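Local atomic coordinates of fervidolysin (Fervidobacterium pennivorans, PDB entry 1R6V), a protein that degrades keratin into peptides as a calcium-binding serine protease of the subtilisin family, allowing its bacterium to grow on native feathers. Residues K215-V220 / T346-V351; E364-T369 / Y374-G379; S556-K561 / I605-Q610; Q573-D578 / R582-R587. The protein carries 1 engineered substitution. All coordinates share one frame; numbering follows the deposited sequence.

Interactions 1 and 2 belong to the catalytic domain and meet through strands 347-350 and 374-378, neighbours in one small sheet beside the calcium site; their centres lie about 8 Å apart. Interactions 3 and 4 sit in the second beta-sandwich domain, on the opposite side of the chain's centre, with strands 573-577 and 604-610 hydrogen-bonded between them. Interactions 1 and 3 are buried and lack a direct hydrogen bond; interaction 3 is wholly apolar, whereas in interaction 1 an isoleucine methyl meets a carbonyl and a hydroxyl, beside calcium-binding carbonyls. Interaction 2 is apolar, but one segment is a largely exposed loop. Interaction 4, partly buried, is polar: a hairpin with backbone bonds and a salt bridge.

Interaction 1: residues K215-V220 / T346-V351; sequences KGIVGV and TILSTV. With CA (calcium ion), chain B.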
loop_
_atom_site.group_PDB
_atom_site.type_symbol
_atom_site.label_atom_id
_atom_site.label_comp_id
_atom_site.label_asym_id
_atom_site.label_seq_id
_atom_site.Cartn_x
_atom_site.Cartn_y
_atom_site.Cartn_z
ATOM N N LYS A 215 -28.924 15.977 -23.333
ATOM C CA LYS A 215 -28.400 14.980 -24.268
ATOM C C LYS A 215 -27.596 13.881 -23.574
ATOM O O LYS A 215 -27.094 14.078 -22.482
ATOM C CB LYS A 215 -27.489 15.666 -25.283
ATOM C CG LYS A 215 -28.132 16.842 -26.014
ATOM C CD LYS A 215 -29.126 16.349 -27.053
ATOM C CE LYS A 215 -29.623 17.475 -27.951
ATOM N NZ LYS A 215 -30.441 16.945 -29.075
ATOM N N GLY A 216 -27.473 12.731 -24.229
ATOM C CA GLY A 216 -26.702 11.628 -23.667
ATOM C C GLY A 216 -27.105 11.251 -22.252
ATOM O O GLY A 216 -28.295 11.122 -21.959
ATOM N N ILE A 217 -26.124 11.063 -21.370
ATOM C CA ILE A 217 -26.416 10.706 -19.985
ATOM C C ILE A 217 -26.089 11.881 -19.066
ATOM O O ILE A 217 -25.839 12.990 -19.527
ATOM C CB ILE A 217 -25.604 9.458 -19.532
ATOM C CG1 ILE A 217 -24.098 9.754 -19.538
ATOM C CG2 ILE A 217 -25.847 8.301 -20.508
ATOM C CD1 ILE A 217 -23.317 8.939 -18.489
ATOM N N VAL A 218 -26.135 11.651 -17.762
ATOM C CA VAL A 218 -25.788 12.706 -16.819
ATOM C C VAL A 218 -25.111 11.981 -15.660
ATOM O O VAL A 218 -25.436 10.830 -15.374
ATOM C CB VAL A 218 -27.046 13.504 -16.350
ATOM C CG1 VAL A 218 -28.079 12.569 -15.756
ATOM C CG2 VAL A 218 -26.635 14.597 -15.340
ATOM N N GLY A 219 -24.128 12.628 -15.043
ATOM C CA GLY A 219 -23.412 12.003 -13.945
ATOM C C GLY A 219 -24.139 12.119 -12.619
ATOM O O GLY A 219 -25.156 12.793 -12.519
ATOM N N VAL A 220 -23.627 11.418 -11.620
ATOM C CA VAL A 220 -24.177 11.452 -10.269
ATOM C C VAL A 220 -24.034 12.874 -9.712
ATOM O O VAL A 220 -24.906 13.366 -8.988
ATOM C CB VAL A 220 -23.396 10.493 -9.350
ATOM C CG1 VAL A 220 -23.824 10.686 -7.916
ATOM C CG2 VAL A 220 -23.624 9.036 -9.796
ATOM N N THR A 346 -24.339 -3.312 -16.218
ATOM C CA THR A 346 -25.162 -2.608 -17.198
ATOM C C THR A 346 -25.177 -1.099 -16.939
ATOM O O THR A 346 -26.228 -0.464 -16.875
ATOM C CB THR A 346 -26.611 -3.168 -17.199
ATOM O OG1 THR A 346 -26.551 -4.601 -17.178
ATOM C CG2 THR A 346 -27.361 -2.731 -18.464
ATOM N N ILE A 347 -23.983 -0.536 -16.800
ATOM C CA ILE A 347 -23.825 0.888 -16.562
ATOM C C ILE A 347 -23.473 1.587 -17.874
ATOM O O ILE A 347 -22.370 1.411 -18.418
ATOM C CB ILE A 347 -22.699 1.173 -15.544
ATOM C CG1 ILE A 347 -22.967 0.432 -14.226
ATOM C CG2 ILE A 347 -22.571 2.688 -15.323
ATOM C CD1 ILE A 347 -24.327 0.724 -13.592
ATOM N N LEU A 348 -24.410 2.400 -18.350
ATOM C CA LEU A 348 -24.260 3.152 -19.579
ATOM C C LEU A 348 -23.494 4.442 -19.302
ATOM O O LEU A 348 -23.865 5.193 -18.411
ATOM C CB LEU A 348 -25.642 3.496 -20.150
ATOM C CG LEU A 348 -25.610 4.336 -21.432
ATOM C CD1 LEU A 348 -24.885 3.544 -22.531
ATOM C CD2 LEU A 348 -27.051 4.669 -21.877
ATOM N N SER A 349 -22.422 4.673 -20.058
ATOM C CA SER A 349 -21.637 5.891 -19.896
ATOM C C SER A 349 -20.846 6.236 -21.149
ATOM O O SER A 349 -20.875 5.516 -22.151
ATOM C CB SER A 349 -20.685 5.775 -18.715
ATOM O OG SER A 349 -20.151 7.072 -18.401
ATOM N N THR A 350 -20.141 7.357 -21.061
ATOM C CA THR A 350 -19.316 7.889 -22.133
ATOM C C THR A 350 -18.046 7.074 -22.399
ATOM O O THR A 350 -17.402 6.607 -21.465
ATOM C CB THR A 350 -18.880 9.333 -21.778
ATOM O OG1 THR A 350 -18.403 9.366 -20.423
ATOM C CG2 THR A 350 -20.049 10.299 -21.884
ATOM N N VAL A 351 -17.710 6.863 -23.674
ATOM C CA VAL A 351 -16.453 6.197 -24.008
ATOM C C VAL A 351 -15.816 7.081 -25.076
ATOM O O VAL A 351 -16.503 7.871 -25.731
ATOM C CB VAL A 351 -16.606 4.722 -24.530
ATOM C CG1 VAL A 351 -17.206 3.843 -23.433
ATOM C CG2 VAL A 351 -17.430 4.665 -25.816
HETATM CA CA CA B . -25.855 14.962 -20.791
#
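Between Ile217 and residues Leu348 to Thr350 no ring or other planar side chain takes part, so the flat group to consider is a peptide unit: the CD1 methyl of Ile217 comes against the one joining Leu348 to Ser349. Ile217 CD1 lies 3.8 Å from Leu348 O and equally far from Ser349 CA, while Ser349 OG stands 3.7 Å from Ile217 CD1. That hydroxyl is hydrogen-bonded to the carbonyl of His203 in helix 200-209. CD1 gets there because CG1 occupies the crowded position between backbone N and carbonyl carbon (chi1 64°). The other branch, CG2, meets Leu348 CD2 at 4.1 Å, the two side chains crossing obliquely. Both branches of the isoleucine are therefore used, and 151 Å² is buried with no hydrogen bond across the contact.

The backbone of the same residue faces the metal. Ile217 O lies 2.3 Å from the calcium ion, and Lys215 O coordinates the same ion at 2.3 Å. An alanine in place of Ile217 would keep the carbonyl ligand but would probably lose the CD1 contact with Ser349 and the CG2 contact with Leu348, opening a gap between the calcium loop and strand 347-350. Four ligands, Lys211, Asp213, Lys215 and Ile217, come from the loop between helix 200-209 and strand 225-230, and Glu129 and Asp171 join them from earlier in the chain; this matches the strong calcium site of subtilisins.

Interaction 2: residues E364-T369 / Y374-G379; sequences ENVPAT and YDYYQG
Val366 packs with both of its methyls against Tyr374 and Tyr376, which alternate with Asp375 along strand 374-378. With CG1 anti to the backbone N (chi1 180°), the valine straddles the two: CG1 lies 4.0 Å from Tyr374 CB, and CG2 lies 3.9 Å from Tyr376 CE1. Its side chain crosses that of Tyr374 at about a right angle. An alanine at Val366 would lack both methyls and would probably leave a gap between the loop and the two rings. The tight end of the contact is at Ala368, whose CB comes closest to the strand, 3.6 Å from Tyr374 CE1.

Between these two inward residues the chain makes an inverse gamma turn centred on Pro367, closed by a weak bond from Ala368 N to Val366 O (2.8 Å). The turn is consistent with Val366 and Ala368 both pointing toward the strand while the proline ring stays on the solvent side. Glu364, Asn365 and Thr369 are likewise exposed and do not touch residues 374-379.

The tyrosine hydroxyls have further partners. Tyr374 OH bonds to Asn370 ND2 and to Asp171 OD2, the latter placing this ring in the second shell of the calcium site, since OD1 of the same aspartate is a metal ligand; Tyr376 OH bonds to Glu134.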
loop_
_atom_site.group_PDB
_atom_site.type_symbol
_atom_site.label_atom_id
_atom_site.label_comp_id
_atom_site.label_asym_id
_atom_site.label_seq_id
_atom_site.Cartn_x
_atom_site.Cartn_y
_atom_site.Cartn_z
ATOM N N GLU A 364 -23.216 1.118 -30.937
ATOM C CA GLU A 364 -23.832 1.982 -31.941
ATOM C C GLU A 364 -25.349 2.141 -31.853
ATOM O O GLU A 364 -25.924 3.008 -32.518
ATOM C CB GLU A 364 -23.459 1.485 -33.339
ATOM C CG GLU A 364 -24.016 0.118 -33.657
ATOM C CD GLU A 364 -23.535 -0.405 -34.996
ATOM O OE1 GLU A 364 -22.305 -0.487 -35.189
ATOM O OE2 GLU A 364 -24.382 -0.735 -35.854
ATOM N N ASN A 365 -25.993 1.322 -31.033
ATOM C CA ASN A 365 -27.443 1.375 -30.893
ATOM C C ASN A 365 -27.939 2.438 -29.908
ATOM O O ASN A 365 -29.125 2.757 -29.882
ATOM C CB ASN A 365 -27.978 -0.006 -30.485
ATOM C CG ASN A 365 -27.689 -1.064 -31.529
ATOM O OD1 ASN A 365 -28.050 -0.900 -32.690
ATOM N ND2 ASN A 365 -27.032 -2.148 -31.127
ATOM N N VAL A 366 -27.034 2.986 -29.100
ATOM C CA VAL A 366 -27.414 4.012 -28.128
ATOM C C VAL A 366 -28.002 5.217 -28.858
ATOM O O VAL A 366 -27.315 5.887 -29.627
ATOM C CB VAL A 366 -26.197 4.441 -27.278
ATOM C CG1 VAL A 366 -26.607 5.514 -26.268
ATOM C CG2 VAL A 366 -25.631 3.230 -26.550
ATOM N N PRO A 367 -29.289 5.511 -28.617
ATOM C CA PRO A 367 -29.981 6.630 -29.264
ATOM C C PRO A 367 -29.611 8.050 -28.816
ATOM O O PRO A 367 -30.491 8.868 -28.537
ATOM C CB PRO A 367 -31.452 6.293 -29.023
ATOM C CG PRO A 367 -31.424 5.674 -27.648
ATOM C CD PRO A 367 -30.184 4.789 -27.688
ATOM N N ALA A 368 -28.316 8.345 -28.753
ATOM C CA ALA A 368 -27.853 9.687 -28.368
ATOM C C ALA A 368 -27.973 10.617 -29.579
ATOM O O ALA A 368 -27.851 10.174 -30.719
ATOM C CB ALA A 368 -26.391 9.635 -27.895
ATOM N N THR A 369 -28.206 11.902 -29.342
ATOM C CA THR A 369 -28.335 12.823 -30.466
ATOM C C THR A 369 -27.265 13.909 -30.442
ATOM O O THR A 369 -27.412 14.951 -31.078
ATOM C CB THR A 369 -29.733 13.489 -30.497
ATOM O OG1 THR A 369 -29.920 14.276 -29.319
ATOM C CG2 THR A 369 -30.825 12.437 -30.572
ATOM N N TYR A 374 -21.097 5.871 -26.632
ATOM C CA TYR A 374 -21.405 5.331 -25.310
ATOM C C TYR A 374 -21.326 3.824 -25.323
ATOM O O TYR A 374 -21.368 3.208 -26.382
ATOM C CB TYR A 374 -22.840 5.700 -24.915
ATOM C CG TYR A 374 -23.084 7.180 -24.832
ATOM C CD1 TYR A 374 -23.294 7.945 -25.979
ATOM C CD2 TYR A 374 -23.040 7.829 -23.597
ATOM C CE1 TYR A 374 -23.442 9.322 -25.900
ATOM C CE2 TYR A 374 -23.186 9.197 -23.503
ATOM C CZ TYR A 374 -23.380 9.942 -24.654
ATOM O OH TYR A 374 -23.479 11.304 -24.552
ATOM N N ASP A 375 -21.220 3.231 -24.141
ATOM C CA ASP A 375 -21.216 1.778 -24.045
ATOM C C ASP A 375 -21.649 1.372 -22.654
ATOM O O ASP A 375 -21.578 2.162 -21.701
ATOM C CB ASP A 375 -19.832 1.166 -24.352
ATOM C CG ASP A 375 -19.943 -0.199 -25.037
ATOM O OD1 ASP A 375 -21.048 -0.793 -24.981
ATOM O OD2 ASP A 375 -18.930 -0.670 -25.621
ATOM N N TYR A 376 -22.093 0.130 -22.550
ATOM C CA TYR A 376 -22.550 -0.443 -21.290
ATOM C C TYR A 376 -21.447 -1.338 -20.726
ATOM O O TYR A 376 -21.026 -2.291 -21.376
ATOM C CB TYR A 376 -23.808 -1.301 -21.497
ATOM C CG TYR A 376 -24.976 -0.582 -22.129
ATOM C CD1 TYR A 376 -25.022 -0.397 -23.504
ATOM C CD2 TYR A 376 -26.031 -0.092 -21.360
ATOM C CE1 TYR A 376 -26.077 0.250 -24.109
ATOM C CE2 TYR A 376 -27.110 0.571 -21.969
ATOM C CZ TYR A 376 -27.111 0.732 -23.346
ATOM O OH TYR A 376 -28.133 1.390 -23.986
ATOM N N TYR A 377 -21.004 -1.041 -19.510
ATOM C CA TYR A 377 -19.954 -1.815 -18.864
ATOM C C TYR A 377 -20.435 -2.440 -17.559
ATOM O O TYR A 377 -21.456 -2.042 -16.986
ATOM C CB TYR A 377 -18.753 -0.923 -18.514
ATOM C CG TYR A 377 -17.902 -0.450 -19.672
ATOM C CD1 TYR A 377 -18.134 -0.886 -20.976
ATOM C CD2 TYR A 377 -16.838 0.418 -19.444
ATOM C CE1 TYR A 377 -17.317 -0.469 -22.038
ATOM C CE2 TYR A 377 -16.020 0.847 -20.486
ATOM C CZ TYR A 377 -16.260 0.404 -21.779
ATOM O OH TYR A 377 -15.452 0.838 -22.817
ATOM N N GLN A 378 -19.658 -3.402 -17.083
ATOM C CA GLN A 378 -19.928 -4.060 -15.820
ATOM C C GLN A 378 -18.587 -4.213 -15.115
ATOM O O GLN A 378 -17.546 -4.316 -15.764
ATOM C CB GLN A 378 -20.560 -5.425 -16.082
ATOM C CG GLN A 378 -20.457 -6.415 -14.966
ATOM C CD GLN A 378 -20.583 -7.845 -15.493
ATOM O OE1 GLN A 378 -21.602 -8.213 -16.064
ATOM N NE2 GLN A 378 -19.539 -8.648 -15.306
ATOM N N GLY A 379 -18.607 -4.190 -13.789
ATOM C CA GLY A 379 -17.380 -4.367 -13.045
ATOM C C GLY A 379 -17.342 -3.494 -11.814
ATOM O O GLY A 379 -18.127 -2.551 -11.684
#

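Interaction 3: residues S556-K561 / I605-Q610; sequences STLQVK and ISFGIQ
Ile605 opens the contact by pointing its CD1 at Leu558: the two side chains reach toward each other tip to tip, and Ile605 CD1 comes 3.9 Å from Leu558 CD2. Leu558 reaches toward the facing strand with CG anti to its backbone N (chi1 176°). Ser606, next in the strand, turns the other way and hydrogen-bonds through OG to the carbonyl of Val664. Phe607 faces inward again. Its CZ lies 3.8 Å from the same Leu558 CD2, which sits in the plane of the ring at its edge, and the ring is stacked with Trp666. A single leucine methyl thus touches both the isoleucine tip and the phenylalanine edge. Gly608 bonds through its N to Val575 O in the adjoining strand.

The closest CA pair, Leu558 and Ile605, is 11.0 Å apart, too far for backbone pairing; strand 558-562 and strand 604-610 lie in the two facing sheets of the second beta-sandwich domain. With no hydrogen bond across and 149 Å² buried, cohesion between these segments rests on van der Waals and hydrophobic contact, which fixes spacing through side-chain shape rather than through bond direction.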
loop_
_atom_site.group_PDB
_atom_site.type_symbol
_atom_site.label_atom_id
_atom_site.label_comp_id
_atom_site.label_asym_id
_atom_site.label_seq_id
_atom_site.Cartn_x
_atom_site.Cartn_y
_atom_site.Cartn_z
ATOM N N SER A 556 13.091 -10.139 24.090
ATOM C CA SER A 556 13.619 -11.414 23.619
ATOM C C SER A 556 14.658 -11.963 24.590
ATOM O O SER A 556 15.092 -11.277 25.516
ATOM C CB SER A 556 14.277 -11.233 22.248
ATOM O OG SER A 556 15.256 -10.207 22.305
ATOM N N THR A 557 15.046 -13.210 24.361
ATOM C CA THR A 557 16.069 -13.854 25.168
ATOM C C THR A 557 17.101 -14.409 24.202
ATOM O O THR A 557 16.762 -14.884 23.117
ATOM C CB THR A 557 15.503 -15.006 26.029
ATOM O OG1 THR A 557 14.822 -15.950 25.199
ATOM C CG2 THR A 557 14.544 -14.454 27.071
ATOM N N LEU A 558 18.365 -14.331 24.596
ATOM C CA LEU A 558 19.443 -14.833 23.754
ATOM C C LEU A 558 20.587 -15.310 24.618
ATOM O O LEU A 558 21.108 -14.557 25.431
ATOM C CB LEU A 558 19.962 -13.734 22.825
ATOM C CG LEU A 558 21.168 -14.098 21.949
ATOM C CD1 LEU A 558 20.784 -15.222 20.999
ATOM C CD2 LEU A 558 21.623 -12.878 21.158
ATOM N N GLN A 559 20.966 -16.568 24.440
ATOM C CA GLN A 559 22.086 -17.130 25.182
ATOM C C GLN A 559 23.018 -17.795 24.183
ATOM O O GLN A 559 22.572 -18.290 23.153
ATOM C CB GLN A 559 21.603 -18.167 26.204
ATOM C CG GLN A 559 20.733 -17.592 27.329
ATOM C CD GLN A 559 20.292 -18.652 28.327
ATOM O OE1 GLN A 559 19.775 -19.705 27.941
ATOM N NE2 GLN A 559 20.487 -18.377 29.618
ATOM N N VAL A 560 24.315 -17.785 24.473
ATOM C CA VAL A 560 25.273 -18.445 23.598
ATOM C C VAL A 560 26.267 -19.241 24.444
ATOM O O VAL A 560 26.745 -18.760 25.466
ATOM C CB VAL A 560 26.051 -17.447 22.700
ATOM C CG1 VAL A 560 26.828 -16.461 23.538
ATOM C CG2 VAL A 560 26.989 -18.220 21.793
ATOM N N LYS A 561 26.550 -20.467 24.013
ATOM C CA LYS A 561 27.493 -21.343 24.714
ATOM C C LYS A 561 28.386 -22.034 23.679
ATOM O O LYS A 561 27.886 -22.570 22.699
ATOM C CB LYS A 561 26.719 -22.397 25.518
ATOM C CG LYS A 561 27.575 -23.479 26.173
ATOM C CD LYS A 561 26.702 -24.452 26.970
ATOM C CE LYS A 561 27.511 -25.616 27.540
ATOM N NZ LYS A 561 26.659 -26.509 28.385
ATOM N N ILE A 605 23.178 -7.951 16.300
ATOM C CA ILE A 605 24.574 -8.238 16.595
ATOM C C ILE A 605 25.112 -9.461 15.885
ATOM O O ILE A 605 24.356 -10.232 15.294
ATOM C CB ILE A 605 24.778 -8.464 18.121
ATOM C CG1 ILE A 605 23.918 -9.643 18.596
ATOM C CG2 ILE A 605 24.430 -7.195 18.902
ATOM C CD1 ILE A 605 24.056 -9.981 20.089
ATOM N N SER A 606 26.434 -9.607 15.942
ATOM C CA SER A 606 27.130 -10.762 15.385
ATOM C C SER A 606 28.087 -11.233 16.484
ATOM O O SER A 606 28.451 -10.461 17.380
ATOM C CB SER A 606 27.918 -10.400 14.112
ATOM O OG SER A 606 27.035 -9.994 13.075
ATOM N N PHE A 607 28.489 -12.499 16.408
ATOM C CA PHE A 607 29.368 -13.099 17.414
ATOM C C PHE A 607 30.733 -13.419 16.840
ATOM O O PHE A 607 30.842 -13.896 15.724
ATOM C CB PHE A 607 28.763 -14.411 17.947
ATOM C CG PHE A 607 27.348 -14.282 18.439
ATOM C CD1 PHE A 607 27.014 -13.314 19.374
ATOM C CD2 PHE A 607 26.358 -15.158 17.994
ATOM C CE1 PHE A 607 25.718 -13.214 19.870
ATOM C CE2 PHE A 607 25.056 -15.070 18.481
ATOM C CZ PHE A 607 24.736 -14.093 19.423
ATOM N N GLY A 608 31.775 -13.160 17.609
ATOM C CA GLY A 608 33.096 -13.475 17.104
ATOM C C GLY A 608 34.020 -13.942 18.200
ATOM O O GLY A 608 33.670 -13.971 19.381
ATOM N N ILE A 609 35.220 -14.319 17.788
ATOM C CA ILE A 609 36.242 -14.754 18.709
ATOM C C ILE A 609 37.541 -14.101 18.256
ATOM O O ILE A 609 37.813 -13.996 17.058
ATOM C CB ILE A 609 36.376 -16.291 18.705
ATOM C CG1 ILE A 609 35.106 -16.898 19.304
ATOM C CG2 ILE A 609 37.597 -16.720 19.503
ATOM C CD1 ILE A 609 35.133 -18.368 19.472
ATOM N N GLN A 610 38.306 -13.611 19.220
ATOM C CA GLN A 610 39.597 -13.003 18.926
ATOM C C GLN A 610 40.636 -13.609 19.867
ATOM O O GLN A 610 40.314 -14.050 20.967
ATOM C CB GLN A 610 39.554 -11.485 19.117
ATOM C CG GLN A 610 39.210 -11.020 20.523
ATOM C CD GLN A 610 39.403 -9.515 20.706
ATOM O OE1 GLN A 610 40.375 -9.063 21.323
ATOM N NE2 GLN A 610 38.479 -8.735 20.153
#

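Interaction 4: residues Q573-D578 / R582-R587; sequences QFVVVD and RGVYGR
Asp578 and Arg582 form a salt bridge in which the guanidinium grips the carboxylate side-on: Arg582 NE reaches Asp578 OD1 at 2.8 Å and Arg582 NH2 reaches Asp578 OD2 at 2.7 Å. Both oxygens lie close to the guanidinium plane, but the two planar groups are turned 42° apart, and NE approaches OD1 from above the carboxylate plane. OD1 also accepts Arg582 N at 3.0 Å with its anti lone pair, so side chain and backbone of one arginine hold the same oxygen. The arginine chain bends at chi3 (-70°), which curls the guanidinium back to the aspartate. OD2 has a further partner in a water that lies in the plane of the Tyr585 ring, at its edge, and is shared with Tyr585 OH.

This cluster closes a beta hairpin of strands 573-577 and 584-589. Backbone bonds follow from the turn: Asp578 N to Gly583 O, then Tyr585 N to Val576 O (2.8 Å), then Val576 N to Gly586 O. Tyr585 and Gly586 both face Val576, a classic beta bulge, and with the backbone turned as it is at Gly586 a CB would clash with the preceding carbonyl oxygen, so glycine fits.

On the sheet face carrying Val575, Val577 and Val584, packing takes over. Val584 CG1 touches both Val575 CG1 (3.8 Å) and Val577 CG2 (3.9 Å), whereas Val576 CG1 meets Tyr585 CB at 4.0 Å. Arg587 lies alongside Val575, and Val584 CG2 lies over one face of its guanidinium, offset toward the rim; Arg587 NH2 bonds to the carbonyls of Leu6 and Leu9 in what is assigned as the propeptide.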
loop_
_atom_site.group_PDB
_atom_site.type_symbol
_atom_site.label_atom_id
_atom_site.label_comp_id
_atom_site.label_asym_id
_atom_site.label_seq_id
_atom_site.Cartn_x
_atom_site.Cartn_y
_atom_site.Cartn_z
ATOM N N GLN A 573 38.925 -14.588 23.462
ATOM C CA GLN A 573 37.802 -13.845 23.999
ATOM C C GLN A 573 36.600 -13.923 23.078
ATOM O O GLN A 573 36.739 -13.964 21.856
ATOM C CB GLN A 573 38.160 -12.372 24.212
ATOM C CG GLN A 573 39.295 -12.122 25.177
ATOM C CD GLN A 573 39.423 -10.660 25.532
ATOM O OE1 GLN A 573 38.583 -10.113 26.254
ATOM N NE2 GLN A 573 40.466 -10.007 25.015
ATOM N N PHE A 574 35.425 -13.968 23.697
ATOM C CA PHE A 574 34.147 -13.988 22.999
ATOM C C PHE A 574 33.809 -12.518 22.831
ATOM O O PHE A 574 33.892 -11.741 23.781
ATOM C CB PHE A 574 33.082 -14.672 23.856
ATOM C CG PHE A 574 31.669 -14.443 23.381
ATOM C CD1 PHE A 574 31.328 -14.594 22.037
ATOM C CD2 PHE A 574 30.670 -14.121 24.291
ATOM C CE1 PHE A 574 30.011 -14.433 21.604
ATOM C CE2 PHE A 574 29.346 -13.957 23.868
ATOM C CZ PHE A 574 29.020 -14.115 22.521
ATOM N N VAL A 575 33.438 -12.141 21.616
ATOM C CA VAL A 575 33.127 -10.756 21.317
ATOM C C VAL A 575 31.785 -10.589 20.645
ATOM O O VAL A 575 31.436 -11.353 19.751
ATOM C CB VAL A 575 34.180 -10.164 20.375
ATOM C CG1 VAL A 575 33.976 -8.656 20.238
ATOM C CG2 VAL A 575 35.574 -10.477 20.903
ATOM N N VAL A 576 31.040 -9.584 21.086
ATOM C CA VAL A 576 29.746 -9.271 20.486
ATOM C C VAL A 576 30.065 -8.055 19.626
ATOM O O VAL A 576 30.484 -7.007 20.130
ATOM C CB VAL A 576 28.701 -8.930 21.554
ATOM C CG1 VAL A 576 27.397 -8.533 20.887
ATOM C CG2 VAL A 576 28.481 -10.131 22.458
ATOM N N VAL A 577 29.879 -8.197 18.324
ATOM C CA VAL A 577 30.244 -7.132 17.408
ATOM C C VAL A 577 29.125 -6.663 16.489
ATOM O O VAL A 577 28.135 -7.361 16.278
ATOM C CB VAL A 577 31.477 -7.594 16.565
ATOM C CG1 VAL A 577 31.104 -8.774 15.687
ATOM C CG2 VAL A 577 32.029 -6.463 15.740
ATOM N N ASP A 578 29.289 -5.452 15.969
ATOM C CA ASP A 578 28.335 -4.882 15.034
ATOM C C ASP A 578 28.515 -5.700 13.749
ATOM O O ASP A 578 29.640 -6.014 13.363
ATOM C CB ASP A 578 28.677 -3.408 14.804
ATOM C CG ASP A 578 27.931 -2.811 13.632
ATOM O OD1 ASP A 578 28.596 -2.464 12.632
ATOM O OD2 ASP A 578 26.685 -2.700 13.712
ATOM N N ARG A 582 31.538 -1.978 12.655
ATOM C CA ARG A 582 31.759 -0.564 12.962
ATOM C C ARG A 582 32.361 -0.437 14.364
ATOM O O ARG A 582 33.024 0.553 14.692
ATOM C CB ARG A 582 30.434 0.213 12.889
ATOM C CG ARG A 582 29.864 0.375 11.473
ATOM C CD ARG A 582 28.465 0.980 11.486
ATOM N NE ARG A 582 27.474 0.056 12.030
ATOM C CZ ARG A 582 26.166 0.289 12.070
ATOM N NH1 ARG A 582 25.675 1.429 11.596
ATOM N NH2 ARG A 582 25.345 -0.631 12.565
ATOM N N GLY A 583 32.137 -1.454 15.186
ATOM C CA GLY A 583 32.657 -1.446 16.540
ATOM C C GLY A 583 32.174 -2.684 17.260
ATOM O O GLY A 583 31.551 -3.549 16.641
ATOM N N VAL A 584 32.457 -2.775 18.554
ATOM C CA VAL A 584 32.037 -3.924 19.351
ATOM C C VAL A 584 31.164 -3.486 20.515
ATOM O O VAL A 584 31.252 -2.346 20.977
ATOM C CB VAL A 584 33.262 -4.701 19.907
ATOM C CG1 VAL A 584 34.135 -5.191 18.756
ATOM C CG2 VAL A 584 34.069 -3.811 20.844
ATOM N N TYR A 585 30.308 -4.391 20.978
ATOM C CA TYR A 585 29.420 -4.104 22.098
ATOM C C TYR A 585 29.971 -4.675 23.404
ATOM O O TYR A 585 29.406 -4.460 24.478
ATOM C CB TYR A 585 28.023 -4.675 21.832
ATOM C CG TYR A 585 27.303 -3.998 20.689
ATOM C CD1 TYR A 585 27.121 -4.649 19.467
ATOM C CD2 TYR A 585 26.817 -2.696 20.823
ATOM C CE1 TYR A 585 26.471 -4.020 18.403
ATOM C CE2 TYR A 585 26.166 -2.054 19.766
ATOM C CZ TYR A 585 25.995 -2.720 18.563
ATOM O OH TYR A 585 25.341 -2.096 17.524
ATOM N N GLY A 586 31.068 -5.418 23.306
ATOM C CA GLY A 586 31.664 -5.991 24.499
ATOM C C GLY A 586 32.535 -7.202 24.232
ATOM O O GLY A 586 32.313 -7.944 23.275
ATOM N N ARG A 587 33.540 -7.391 25.083
ATOM C CA ARG A 587 34.456 -8.517 24.970
ATOM C C ARG A 587 34.548 -9.202 26.328
ATOM O O ARG A 587 34.523 -8.535 27.361
ATOM C CB ARG A 587 35.848 -8.046 24.545
ATOM C CG ARG A 587 35.903 -7.318 23.217
ATOM C CD ARG A 587 37.348 -7.221 22.733
ATOM N NE ARG A 587 37.477 -6.509 21.466
ATOM C CZ ARG A 587 37.376 -5.190 21.332
ATOM N NH1 ARG A 587 37.141 -4.429 22.396
ATOM N NH2 ARG A 587 37.520 -4.634 20.134
HETATM O O HOH W 1 24.585 -3.375 15.442
#